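Side-chain contacts in methylxanthine N1-demethylase NdmA (Pseudomonas putida, PDB 6ICN), which catalyses the N1-demethylation of caffeine to theobromine and formaldehyde as a Rieske-type non-heme iron oxygenase that uses NADH and O2: residues A179-E184 against A321-V326; T187-F192 against F241-S246; F220-D225 against D329-Q334. One frame throughout, in Å; residues are numbered along the deposited sequence.

Interaction 1: A179-E184 against A321-V326; sequences AERRWE and ADEVSV
Arg181 and Glu323 form a salt bridge between the helix 179-186 and the loop that leads into helix 330-348, both in the catalytic domain of this Rieske oxygenase, where helices pack on an antiparallel sheet. The bridge is end-on but single-atomed: NH1 and NH2 of Arg181 converge on one oxygen. Arg181 NH1 lies 3.0 Å from Glu323 OE1 and meets its syn lone pair, with an N-H...O angle of 148°. The second N-H, from Arg181 NH2, reaches Glu323 OE1 at 3.0 Å as well, also on the syn side but 32° out of the carboxylate plane. The oxygen itself stays in the plane of the guanidinium, whereas the two flat groups are turned 43° against each other. Both nitrogens share OE1, and Glu323 OE2 stays 3.7 Å from Arg181 NH1. The Arg181 chain is bent at chi2, about CB-CG, while Glu323 runs out straight beyond CG, and the two arrive from opposite directions.

Further hydrogen bonds fix both partners. The guanidinium is held from its other edges by backbone oxygens, NE by Lys317 O and NH2 by Pro316 O, which would limit its rotation. Glu323 OE1 is also hydrogen-bonded to Ser84 OG of the second subunit, so the bridge sits at the subunit interface, where Arg83 of that subunit packs on Arg181.

A third group of charges surrounds Glu323. Its OE2 pairs with Arg336 NH2, and Arg336 NE pairs with Glu184, which probably offsets the like charges of Glu184 OE1 and Glu323 OE2, 5.7 Å apart.

Interaction 2: T187-F192 against F241-S246; sequences TDFSHF and FSYTCS. With CO (cobalt (II) ion), chain E; CFF (caffeine), chain F.
Asp188 OD1 is gripped by the turn that follows it: His191 N donates at 2.9 Å nearly along the C-O axis, an Asx motif, while Ser190 N adds a weak bond. His191 ND1 makes weak bonds to Asp188 O and OD1, consistent with holding the ring; with CG between the backbone N and carbonyl carbon (chi1 82°), His191 NE2 binds the cobalt ion at 2.1 Å. His196, Asp307 and a water complete the site that non-heme iron probably occupies in the working enzyme. Asp188 OD2 bonds His102 of the second subunit, a cluster ligand, as in the electron-transfer bridge of Rieske oxygenases. Caffeine C10, the N1 methyl, lies 5.1 Å from the cobalt. Phe192 turns its ring edge to caffeine O11, and Phe241 CZ lies 3.9 Å from caffeine C12.

Across the segments there is packing and no hydrogen bond. Tyr243 OH comes to the edge of the Phe189 ring, 3.8 Å from Phe189 CE1, as the side chains slide past each other; Thr187 CG2 touches Tyr243 CE2 more loosely. The loop joins helices 179-186 and 192-195, Val331 of helix 330-348 touches Thr187 and Phe189, and strand 239-246 runs antiparallel between strands 219-225 and 250-257.

Interaction 3: F220-D225 against D329-Q334; sequences FRFVYD and DKVSIQ
Phe222 presents one face of its ring to Val331, whose CG2 stands 4.1 Å above the ring plane, displaced toward the rim. The other methyl of the valine serves the tip: Val331 CG1 comes within 4.0 Å of Phe222 CZ. Phe222 carries CG between its backbone N and carbonyl carbon (chi1 50°), a turn that stands the ring up against the helix, and the two side chains meet at about a right angle. The same ring stacks with Tyr243 on the adjoining strand.

Two residues earlier, Phe220 uses its edge. The backbone oxygen of Gln334 lies in the plane of the ring, with Phe220 CE2 to Gln334 O at 3.7 Å, and the first side-chain carbon adds an apolar touch, Phe220 CZ to Gln334 CB at 3.8 Å. To get there, Phe220 takes an unusual first torsion of -111°, with CG close to eclipsing the hydrogen on CA. The amide of Gln334 bends away at chi2, its plane 75° from the Phe220 ring, so the glutamine contributes its backbone and CB rather than its polar end.

This is a helix laid on a sheet: the start of helix 330-348 covers one side of strand 219-225 in the seven-stranded antiparallel sheet of the catalytic domain. Phe220 and Phe222 both point to the helix, and Trp338, one turn further along it, meets Phe220 edge-to-face.

The helix start also faces the second subunit, where Asp329 OD2 bonds His82 NE2 and Ser332 OG bonds Arg83 NH2, both of that subunit.

How the interactions relate
All three contacts lie in the catalytic domain, on the same side of the chain's centre. Interactions 2 and 3 are closest, with centres about 6 Å apart, and share the sheet: strands 219-225 and 239-246 are neighbours, joined by backbone bonds such as Cys245 N to Phe220 O (2.7 Å). The centre of interaction 1 is about 14 Å from that of interaction 2 and 13 Å from that of interaction 3. Along the chain interaction 2 is nested within interaction 1, and interaction 3 crosses both. Trp183 links all three, touching Cys245 and Val331. Only interaction 2 reaches the metal and caffeine; the others pack helices 179-186 and 330-348 over 10 Å from the cobalt. Each also touches the second subunit.

Interaction 1: A179-E184 against A321-V326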
# COMPACT_ATOMS: atom_id res chain seq x y z
N ALA A 179 -19.95 18.57 -15.94
CA ALA A 179 -21.01 17.98 -16.74
C ALA A 179 -21.09 18.62 -18.13
O ALA A 179 -21.36 17.93 -19.11
CB ALA A 179 -22.35 18.10 -16.01
N GLU A 180 -20.83 19.92 -18.22
CA GLU A 180 -20.78 20.58 -19.53
C GLU A 180 -19.68 19.99 -20.42
O GLU A 180 -19.91 19.70 -21.60
CB GLU A 180 -20.59 22.09 -19.35
CG GLU A 180 -21.75 22.81 -18.64
CD GLU A 180 -21.66 22.80 -17.09
OE1 GLU A 180 -20.74 22.16 -16.49
OE2 GLU A 180 -22.52 23.45 -16.45
N ARG A 181 -18.47 19.81 -19.87
CA ARG A 181 -17.40 19.25 -20.70
C ARG A 181 -17.70 17.80 -21.07
O ARG A 181 -17.36 17.35 -22.17
CB ARG A 181 -16.05 19.38 -19.98
CG ARG A 181 -15.63 20.85 -19.80
CD ARG A 181 -14.26 21.02 -20.34
NE ARG A 181 -13.57 22.25 -19.98
CZ ARG A 181 -13.14 23.14 -20.89
NH1 ARG A 181 -13.41 22.95 -22.17
NH2 ARG A 181 -12.45 24.20 -20.50
N ARG A 182 -18.36 17.05 -20.17
CA ARG A 182 -18.72 15.68 -20.48
C ARG A 182 -19.75 15.62 -21.60
O ARG A 182 -19.63 14.81 -22.52
CB ARG A 182 -19.25 14.98 -19.21
CG ARG A 182 -19.06 13.46 -19.24
CD ARG A 182 -20.20 12.76 -19.97
NE ARG A 182 -19.80 11.40 -20.34
CZ ARG A 182 -19.07 11.10 -21.41
NH1 ARG A 182 -18.68 12.07 -22.25
NH2 ARG A 182 -18.73 9.83 -21.66
N TRP A 183 -20.76 16.49 -21.54
CA TRP A 183 -21.77 16.54 -22.59
C TRP A 183 -21.12 16.83 -23.95
O TRP A 183 -21.37 16.12 -24.94
CB TRP A 183 -22.81 17.62 -22.26
CG TRP A 183 -24.05 17.61 -23.14
CD1 TRP A 183 -25.27 17.07 -22.83
CD2 TRP A 183 -24.20 18.17 -24.47
NE1 TRP A 183 -26.16 17.25 -23.87
CE2 TRP A 183 -25.53 17.93 -24.88
CE3 TRP A 183 -23.34 18.86 -25.33
CZ2 TRP A 183 -26.01 18.33 -26.13
CZ3 TRP A 183 -23.82 19.27 -26.58
CH2 TRP A 183 -25.15 19.01 -26.96
N GLU A 184 -20.24 17.84 -23.99
CA GLU A 184 -19.60 18.17 -25.26
C GLU A 184 -18.72 17.03 -25.76
O GLU A 184 -18.67 16.77 -26.96
CB GLU A 184 -18.80 19.47 -25.10
CG GLU A 184 -19.69 20.64 -24.74
CD GLU A 184 -18.98 21.97 -24.79
OE1 GLU A 184 -17.91 22.04 -25.44
OE2 GLU A 184 -19.47 22.93 -24.15
N ALA A 321 -14.02 32.09 -22.14
CA ALA A 321 -14.33 32.79 -23.39
C ALA A 321 -13.20 32.72 -24.40
O ALA A 321 -13.43 32.99 -25.59
CB ALA A 321 -14.68 34.24 -23.08
N ASP A 322 -11.98 32.36 -23.99
CA ASP A 322 -10.88 32.39 -24.93
C ASP A 322 -10.76 31.14 -25.78
O ASP A 322 -9.89 31.10 -26.66
CB ASP A 322 -9.54 32.68 -24.21
CG ASP A 322 -9.17 31.61 -23.18
OD1 ASP A 322 -9.95 30.66 -22.97
OD2 ASP A 322 -8.09 31.75 -22.55
N GLU A 323 -11.61 30.13 -25.60
CA GLU A 323 -11.51 28.96 -26.46
C GLU A 323 -11.87 29.32 -27.90
O GLU A 323 -12.74 30.15 -28.16
CB GLU A 323 -12.39 27.82 -25.94
CG GLU A 323 -11.84 27.24 -24.62
CD GLU A 323 -12.54 25.98 -24.14
OE1 GLU A 323 -11.96 25.29 -23.26
OE2 GLU A 323 -13.66 25.67 -24.61
N VAL A 324 -11.19 28.66 -28.83
CA VAL A 324 -11.26 28.98 -30.25
C VAL A 324 -12.06 27.89 -30.95
O VAL A 324 -11.58 26.77 -31.13
CB VAL A 324 -9.86 29.12 -30.85
CG1 VAL A 324 -9.93 29.48 -32.35
CG2 VAL A 324 -9.06 30.14 -30.06
N SER A 325 -13.27 28.23 -31.42
CA SER A 325 -14.08 27.27 -32.14
C SER A 325 -13.83 27.31 -33.65
O SER A 325 -13.39 28.32 -34.21
CB SER A 325 -15.58 27.51 -31.89
OG SER A 325 -15.90 27.39 -30.51
N VAL A 326 -14.12 26.19 -34.30
CA VAL A 326 -14.14 26.10 -35.76
C VAL A 326 -15.54 25.64 -36.19
O VAL A 326 -16.38 25.31 -35.37
CB VAL A 326 -13.04 25.16 -36.27
CG1 VAL A 326 -11.70 25.81 -35.97
CG2 VAL A 326 -13.13 23.76 -35.60

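Interaction 2: T187-F192 against F241-S246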
# COMPACT_ATOMS: atom_id res chain seq x y z
N THR A 187 -21.00 14.34 -27.58
CA THR A 187 -21.62 14.73 -28.84
C THR A 187 -20.63 15.27 -29.85
O THR A 187 -21.04 15.84 -30.87
CB THR A 187 -22.71 15.79 -28.59
OG1 THR A 187 -22.12 16.94 -27.99
CG2 THR A 187 -23.84 15.25 -27.69
N ASP A 188 -19.33 15.14 -29.58
CA ASP A 188 -18.30 15.75 -30.41
C ASP A 188 -17.95 14.82 -31.56
O ASP A 188 -17.42 13.73 -31.34
CB ASP A 188 -17.08 16.05 -29.55
CG ASP A 188 -15.98 16.75 -30.30
OD1 ASP A 188 -15.43 16.14 -31.23
OD2 ASP A 188 -15.64 17.89 -29.90
N PHE A 189 -18.24 15.27 -32.80
CA PHE A 189 -17.98 14.47 -33.99
C PHE A 189 -16.50 14.44 -34.38
O PHE A 189 -16.06 13.50 -35.04
CB PHE A 189 -18.79 15.00 -35.18
CG PHE A 189 -20.29 15.12 -34.95
CD1 PHE A 189 -20.94 14.38 -33.97
CD2 PHE A 189 -21.06 15.97 -35.75
CE1 PHE A 189 -22.33 14.50 -33.78
CE2 PHE A 189 -22.45 16.09 -35.57
CZ PHE A 189 -23.08 15.36 -34.59
N SER A 190 -15.72 15.43 -33.96
CA SER A 190 -14.34 15.61 -34.43
C SER A 190 -13.30 14.75 -33.70
O SER A 190 -12.23 14.51 -34.26
CB SER A 190 -13.95 17.09 -34.28
OG SER A 190 -14.67 17.90 -35.18
N HIS A 191 -13.57 14.32 -32.47
CA HIS A 191 -12.52 13.67 -31.70
C HIS A 191 -12.42 12.17 -31.94
O HIS A 191 -11.38 11.58 -31.62
CB HIS A 191 -12.72 13.92 -30.19
CG HIS A 191 -13.72 13.01 -29.54
ND1 HIS A 191 -15.08 13.14 -29.72
CD2 HIS A 191 -13.55 11.98 -28.67
CE1 HIS A 191 -15.71 12.21 -29.02
NE2 HIS A 191 -14.81 11.50 -28.36
N PHE A 192 -13.47 11.55 -32.52
CA PHE A 192 -13.49 10.10 -32.67
C PHE A 192 -12.21 9.61 -33.34
O PHE A 192 -11.60 8.62 -32.91
CB PHE A 192 -14.71 9.64 -33.48
CG PHE A 192 -16.04 9.87 -32.81
CD1 PHE A 192 -16.43 9.11 -31.72
CD2 PHE A 192 -16.93 10.82 -33.28
CE1 PHE A 192 -17.66 9.30 -31.11
CE2 PHE A 192 -18.17 11.02 -32.68
CZ PHE A 192 -18.53 10.26 -31.58
N PHE A 241 -27.12 8.04 -36.63
CA PHE A 241 -27.23 8.53 -35.25
C PHE A 241 -28.38 9.53 -35.13
O PHE A 241 -28.36 10.57 -35.80
CB PHE A 241 -25.94 9.24 -34.82
CG PHE A 241 -24.79 8.34 -34.48
CD1 PHE A 241 -24.84 6.97 -34.70
CD2 PHE A 241 -23.63 8.88 -33.92
CE1 PHE A 241 -23.76 6.17 -34.37
CE2 PHE A 241 -22.55 8.08 -33.59
CZ PHE A 241 -22.62 6.72 -33.82
N SER A 242 -29.33 9.27 -34.23
CA SER A 242 -30.39 10.23 -33.93
C SER A 242 -30.30 10.64 -32.46
O SER A 242 -30.52 9.80 -31.58
CB SER A 242 -31.77 9.65 -34.25
OG SER A 242 -32.77 10.55 -33.83
N TYR A 243 -30.01 11.92 -32.21
CA TYR A 243 -29.81 12.43 -30.86
C TYR A 243 -31.05 13.16 -30.37
O TYR A 243 -31.58 14.04 -31.06
CB TYR A 243 -28.64 13.42 -30.80
CG TYR A 243 -27.26 12.86 -31.08
CD1 TYR A 243 -26.82 12.68 -32.39
CD2 TYR A 243 -26.38 12.56 -30.04
CE1 TYR A 243 -25.55 12.20 -32.66
CE2 TYR A 243 -25.10 12.09 -30.30
CZ TYR A 243 -24.69 11.91 -31.62
OH TYR A 243 -23.44 11.44 -31.90
N THR A 244 -31.46 12.86 -29.14
CA THR A 244 -32.46 13.64 -28.41
C THR A 244 -31.83 14.00 -27.08
O THR A 244 -31.66 13.12 -26.22
CB THR A 244 -33.75 12.86 -28.20
OG1 THR A 244 -34.23 12.37 -29.46
CG2 THR A 244 -34.80 13.75 -27.56
N CYS A 245 -31.46 15.26 -26.91
CA CYS A 245 -30.65 15.68 -25.76
C CYS A 245 -31.52 16.53 -24.84
O CYS A 245 -31.74 17.71 -25.11
CB CYS A 245 -29.42 16.45 -26.22
SG CYS A 245 -28.37 15.55 -27.40
N SER A 246 -32.01 15.92 -23.76
CA SER A 246 -32.78 16.66 -22.76
C SER A 246 -31.86 17.61 -22.01
O SER A 246 -30.95 17.18 -21.29
CB SER A 246 -33.46 15.69 -21.79
OG SER A 246 -34.40 14.87 -22.47
CO CO E . -15.06 10.04 -26.88
N1 CFF F . -20.20 7.75 -27.66
C2 CFF F . -20.57 7.29 -28.90
C10 CFF F . -20.03 9.18 -27.45
C6 CFF F . -19.98 6.91 -26.65
N3 CFF F . -20.73 5.96 -29.10
O11 CFF F . -20.75 8.05 -29.80
C12 CFF F . -21.12 5.45 -30.41
C4 CFF F . -20.51 5.10 -28.08
C5 CFF F . -20.15 5.55 -26.86
N9 CFF F . -20.59 3.76 -28.01
O13 CFF F . -19.66 7.32 -25.57
N7 CFF F . -20.02 4.49 -26.04
C8 CFF F . -20.29 3.39 -26.75
C14 CFF F . -19.68 4.25 -24.65
O HOH W 1 -17.04 10.61 -26.47

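Interaction 3: F220-D225 against D329-Q334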
# COMPACT_ATOMS: atom_id res chain seq x y z
N PHE A 220 -32.43 19.22 -27.44
CA PHE A 220 -31.75 19.38 -28.71
C PHE A 220 -31.93 18.11 -29.52
O PHE A 220 -31.66 17.01 -29.02
CB PHE A 220 -30.26 19.68 -28.50
CG PHE A 220 -29.85 21.08 -28.87
CD1 PHE A 220 -30.45 21.74 -29.93
CD2 PHE A 220 -28.83 21.73 -28.18
CE1 PHE A 220 -30.06 23.04 -30.28
CE2 PHE A 220 -28.44 23.03 -28.52
CZ PHE A 220 -29.06 23.68 -29.57
N ARG A 221 -32.38 18.24 -30.77
CA ARG A 221 -32.55 17.10 -31.66
C ARG A 221 -31.72 17.30 -32.92
O ARG A 221 -31.77 18.38 -33.53
CB ARG A 221 -34.03 16.90 -32.03
CG ARG A 221 -34.93 16.70 -30.83
CD ARG A 221 -36.27 16.16 -31.23
NE ARG A 221 -37.14 16.03 -30.07
CZ ARG A 221 -38.37 15.54 -30.12
NH1 ARG A 221 -38.86 15.12 -31.28
NH2 ARG A 221 -39.10 15.46 -29.01
N PHE A 222 -30.95 16.28 -33.29
CA PHE A 222 -30.14 16.33 -34.51
C PHE A 222 -29.74 14.91 -34.91
O PHE A 222 -29.72 14.00 -34.07
CB PHE A 222 -28.91 17.25 -34.35
CG PHE A 222 -28.07 17.00 -33.10
CD1 PHE A 222 -28.37 17.64 -31.90
CD2 PHE A 222 -26.97 16.17 -33.16
CE1 PHE A 222 -27.58 17.42 -30.76
CE2 PHE A 222 -26.17 15.94 -32.03
CZ PHE A 222 -26.48 16.56 -30.83
N VAL A 223 -29.43 14.74 -36.20
CA VAL A 223 -29.15 13.44 -36.81
C VAL A 223 -27.82 13.48 -37.55
O VAL A 223 -27.49 14.48 -38.20
CB VAL A 223 -30.30 13.02 -37.75
CG1 VAL A 223 -30.00 11.67 -38.41
CG2 VAL A 223 -31.62 12.96 -37.00
N TYR A 224 -27.05 12.40 -37.45
CA TYR A 224 -25.69 12.32 -38.01
C TYR A 224 -25.48 10.93 -38.59
O TYR A 224 -25.52 9.94 -37.86
CB TYR A 224 -24.65 12.63 -36.93
CG TYR A 224 -23.18 12.41 -37.30
CD1 TYR A 224 -22.75 12.48 -38.63
CD2 TYR A 224 -22.23 12.15 -36.32
CE1 TYR A 224 -21.41 12.28 -38.96
CE2 TYR A 224 -20.88 11.95 -36.64
CZ TYR A 224 -20.48 12.02 -37.97
OH TYR A 224 -19.16 11.83 -38.31
N ASP A 225 -25.25 10.85 -39.91
CA ASP A 225 -24.93 9.58 -40.57
C ASP A 225 -23.41 9.43 -40.60
O ASP A 225 -22.73 10.07 -41.40
CB ASP A 225 -25.53 9.54 -41.97
CG ASP A 225 -27.04 9.68 -41.95
OD1 ASP A 225 -27.69 8.96 -41.16
OD2 ASP A 225 -27.57 10.51 -42.73
N ASP A 329 -17.41 22.63 -34.88
CA ASP A 329 -17.84 22.63 -33.49
C ASP A 329 -19.30 23.04 -33.32
O ASP A 329 -19.67 23.43 -32.21
CB ASP A 329 -16.97 23.59 -32.67
CG ASP A 329 -15.54 23.11 -32.52
OD1 ASP A 329 -15.36 21.88 -32.37
OD2 ASP A 329 -14.64 23.96 -32.54
N LYS A 330 -20.11 22.97 -34.38
CA LYS A 330 -21.48 23.50 -34.32
C LYS A 330 -22.25 23.02 -33.09
O LYS A 330 -22.87 23.83 -32.39
CB LYS A 330 -22.26 23.13 -35.57
CG LYS A 330 -23.68 23.74 -35.50
CD LYS A 330 -24.51 23.44 -36.71
CE LYS A 330 -25.90 24.06 -36.54
NZ LYS A 330 -26.72 23.78 -37.74
N VAL A 331 -22.22 21.72 -32.81
CA VAL A 331 -22.99 21.19 -31.68
C VAL A 331 -22.54 21.85 -30.38
O VAL A 331 -23.37 22.33 -29.59
CB VAL A 331 -22.89 19.66 -31.63
CG1 VAL A 331 -23.52 19.14 -30.34
CG2 VAL A 331 -23.56 19.01 -32.85
N SER A 332 -21.22 21.90 -30.14
CA SER A 332 -20.68 22.57 -28.96
C SER A 332 -21.10 24.05 -28.89
O SER A 332 -21.48 24.56 -27.83
CB SER A 332 -19.16 22.46 -28.98
OG SER A 332 -18.61 23.34 -28.04
N ILE A 333 -20.98 24.75 -30.01
CA ILE A 333 -21.30 26.17 -30.03
C ILE A 333 -22.76 26.39 -29.68
O ILE A 333 -23.09 27.25 -28.85
CB ILE A 333 -20.97 26.77 -31.41
CG1 ILE A 333 -19.47 26.71 -31.69
CG2 ILE A 333 -21.45 28.21 -31.49
CD1 ILE A 333 -19.13 26.90 -33.17
N GLN A 334 -23.65 25.60 -30.28
CA GLN A 334 -25.08 25.78 -30.06
C GLN A 334 -25.47 25.38 -28.64
O GLN A 334 -26.32 26.02 -28.02
CB GLN A 334 -25.86 24.98 -31.10
CG GLN A 334 -25.68 25.50 -32.54
CD GLN A 334 -25.98 26.99 -32.67
OE1 GLN A 334 -26.99 27.48 -32.17
NE2 GLN A 334 -25.07 27.73 -33.32